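Local coordinates for hypothetical protein VC0802 (Vibrio cholerae, PDB 1ZVP) that is of unknown function but carries two ACT-domain regions, which in relatives often bind small regulatory ligands, and has been suggested as a possible transport protein, at residues Cys27-Asn30 with Asp35-Ser38. Sequence-based numbering, arbitrary orientation.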
ATOM      1  N   CYS D  27       0.532  -4.831  13.209  1.00 42.97           N
ATOM      2  CA  CYS D  27       0.054  -4.550  14.555  1.00 44.56           C
ATOM      3  C   CYS D  27      -0.644  -3.227  14.559  1.00 45.23           C
ATOM      4  O   CYS D  27      -0.301  -2.332  13.784  1.00 45.75           O
ATOM      5  CB  CYS D  27       1.209  -4.446  15.551  1.00 44.42           C
ATOM      6  SG  CYS D  27       2.259  -5.881  15.661  1.00 47.56           S
ATOM      7  N   THR D  28      -1.618  -3.104  15.447  1.00 46.07           N
ATOM      8  CA  THR D  28      -2.188  -1.819  15.771  1.00 46.67           C
ATOM      9  C   THR D  28      -1.877  -1.558  17.248  1.00 47.61           C
ATOM     10  O   THR D  28      -1.967  -2.463  18.084  1.00 47.64           O
ATOM     11  CB  THR D  28      -3.696  -1.764  15.435  1.00 46.49           C
ATOM     12  OG1 THR D  28      -4.138  -0.404  15.420  1.00 45.96           O
ATOM     13  CG2 THR D  28      -4.537  -2.589  16.414  1.00 46.30           C
ATOM     14  N   VAL D  29      -1.453  -0.338  17.555  1.00 48.60           N
ATOM     15  CA  VAL D  29      -1.107   0.030  18.924  1.00 49.37           C
ATOM     16  C   VAL D  29      -1.726   1.373  19.321  1.00 50.31           C
ATOM     17  O   VAL D  29      -2.302   2.075  18.491  1.00 50.32           O
ATOM     18  CB  VAL D  29       0.439   0.051  19.159  1.00 49.19           C
ATOM     19  CG1 VAL D  29       1.026  -1.353  19.102  1.00 48.73           C
ATOM     20  CG2 VAL D  29       1.137   0.975  18.179  1.00 49.17           C
ATOM     21  N   ASN D  30      -1.604   1.718  20.598  1.00 51.80           N
ATOM     22  CA  ASN D  30      -2.089   2.997  21.097  1.00 52.95           C
ATOM     23  C   ASN D  30      -1.008   4.012  21.384  1.00 53.26           C
ATOM     24  O   ASN D  30       0.060   3.676  21.893  1.00 52.96           O
ATOM     25  CB  ASN D  30      -2.947   2.799  22.335  1.00 53.28           C
ATOM     26  CG  ASN D  30      -4.415   2.775  22.006  1.00 54.94           C
ATOM     27  OD1 ASN D  30      -5.247   3.213  22.810  1.00 57.53           O
ATOM     28  ND2 ASN D  30      -4.754   2.285  20.805  1.00 55.01           N
ATOM     29  N   ASP D  35       6.911   6.465  21.169  1.00 52.91           N
ATOM     30  CA  ASP D  35       6.909   5.357  22.135  1.00 52.64           C
ATOM     31  C   ASP D  35       7.462   4.044  21.556  1.00 52.18           C
ATOM     32  O   ASP D  35       7.926   3.177  22.305  1.00 52.23           O
ATOM     33  CB  ASP D  35       5.483   5.091  22.651  1.00 52.94           C
ATOM     34  CG  ASP D  35       4.854   6.299  23.353  1.00 53.82           C
ATOM     35  OD1 ASP D  35       5.516   6.901  24.231  1.00 55.11           O
ATOM     36  OD2 ASP D  35       3.681   6.626  23.044  1.00 54.16           O
ATOM     37  N   TYR D  36       7.406   3.898  20.231  1.00 51.55           N
ATOM     38  CA  TYR D  36       7.674   2.611  19.580  1.00 50.98           C
ATOM     39  C   TYR D  36       8.912   2.588  18.682  1.00 50.83           C
ATOM     40  O   TYR D  36       9.219   1.568  18.069  1.00 50.88           O
ATOM     41  CB  TYR D  36       6.434   2.145  18.806  1.00 50.80           C
ATOM     42  CG  TYR D  36       5.232   1.884  19.689  1.00 50.28           C
ATOM     43  CD1 TYR D  36       5.033   0.634  20.277  1.00 49.95           C
ATOM     44  CD2 TYR D  36       4.300   2.889  19.942  1.00 50.33           C
ATOM     45  CE1 TYR D  36       3.930   0.388  21.098  1.00 50.21           C
ATOM     46  CE2 TYR D  36       3.190   2.658  20.761  1.00 50.77           C
ATOM     47  CZ  TYR D  36       3.012   1.405  21.337  1.00 50.63           C
ATOM     48  OH  TYR D  36       1.917   1.169  22.143  1.00 50.17           O
ATOM     49  N   LEU D  37       9.621   3.713  18.624  1.00 50.68           N
ATOM     50  CA  LEU D  37      10.837   3.856  17.817  1.00 50.40           C
ATOM     51  C   LEU D  37      11.865   2.740  18.021  1.00 50.07           C
ATOM     52  O   LEU D  37      12.488   2.293  17.056  1.00 50.00           O
ATOM     53  CB  LEU D  37      11.486   5.221  18.088  1.00 50.54           C
ATOM     54  CG  LEU D  37      11.388   6.378  17.081  1.00 50.42           C
ATOM     55  CD1 LEU D  37      10.162   6.309  16.204  1.00 50.42           C
ATOM     56  CD2 LEU D  37      11.446   7.715  17.815  1.00 50.77           C
ATOM     57  N   SER D  38      12.033   2.304  19.269  1.00 49.69           N
ATOM     58  CA  SER D  38      13.020   1.274  19.625  1.00 49.25           C
ATOM     59  C   SER D  38      12.707  -0.089  19.010  1.00 48.85           C
ATOM     60  O   SER D  38      13.583  -0.953  18.937  1.00 49.02           O
ATOM     61  CB  SER D  38      13.148   1.141  21.146  1.00 49.25           C
ATOM     62  OG  SER D  38      11.887   0.853  21.726  1.00 49.35           O
TER
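Val29 and Tyr36 face each other across a gap of 9.2 Å between their CA atoms, the first at the end of strand 24-29 and the second on the loop that follows, so the two backbones stay well apart and the tyrosine ring bridges the space. The side chains reach in from opposite directions. Tyr36 leaves its backbone toward the strand, and with CG anti to its own carbonyl carbon (chi1 -63°) the ring is carried on in that direction and meets the valine with its hydroxyl half. Val29 CG2 lies over one face in a CH-pi contact, 3.9 Å from the centroid of the Tyr36 ring and displaced toward the rim. The branch point joins in, Val29 CB standing 3.6 Å from Tyr36 CZ, while CG1 approaches CE1.

The hydroxyl also makes a hydrogen bond: Tyr36 OH donates to the backbone oxygen Asn30 O, 3.1 Å away. The acceptor sits at the ring edge, near its plane, and the hydroxyl meets the carbonyl at a C=O...donor angle of 140°, 16° out of the carbonyl plane. The Asn30 side chain leaves the backbone away from the loop, and its ND2 gives a weak hydrogen bond to Val29 O.

Leu53 of the neighbouring strand 50-56 touches both Val29 and Tyr36, and Leu65 also packs on the valine. A tyrosine hydroxyl bonded to a main-chain carbonyl just past the strand end thus joins the loop before strand 43-47 to strand 24-29, outermost within the chain in its antiparallel sheet, all within the first ACT-domain region.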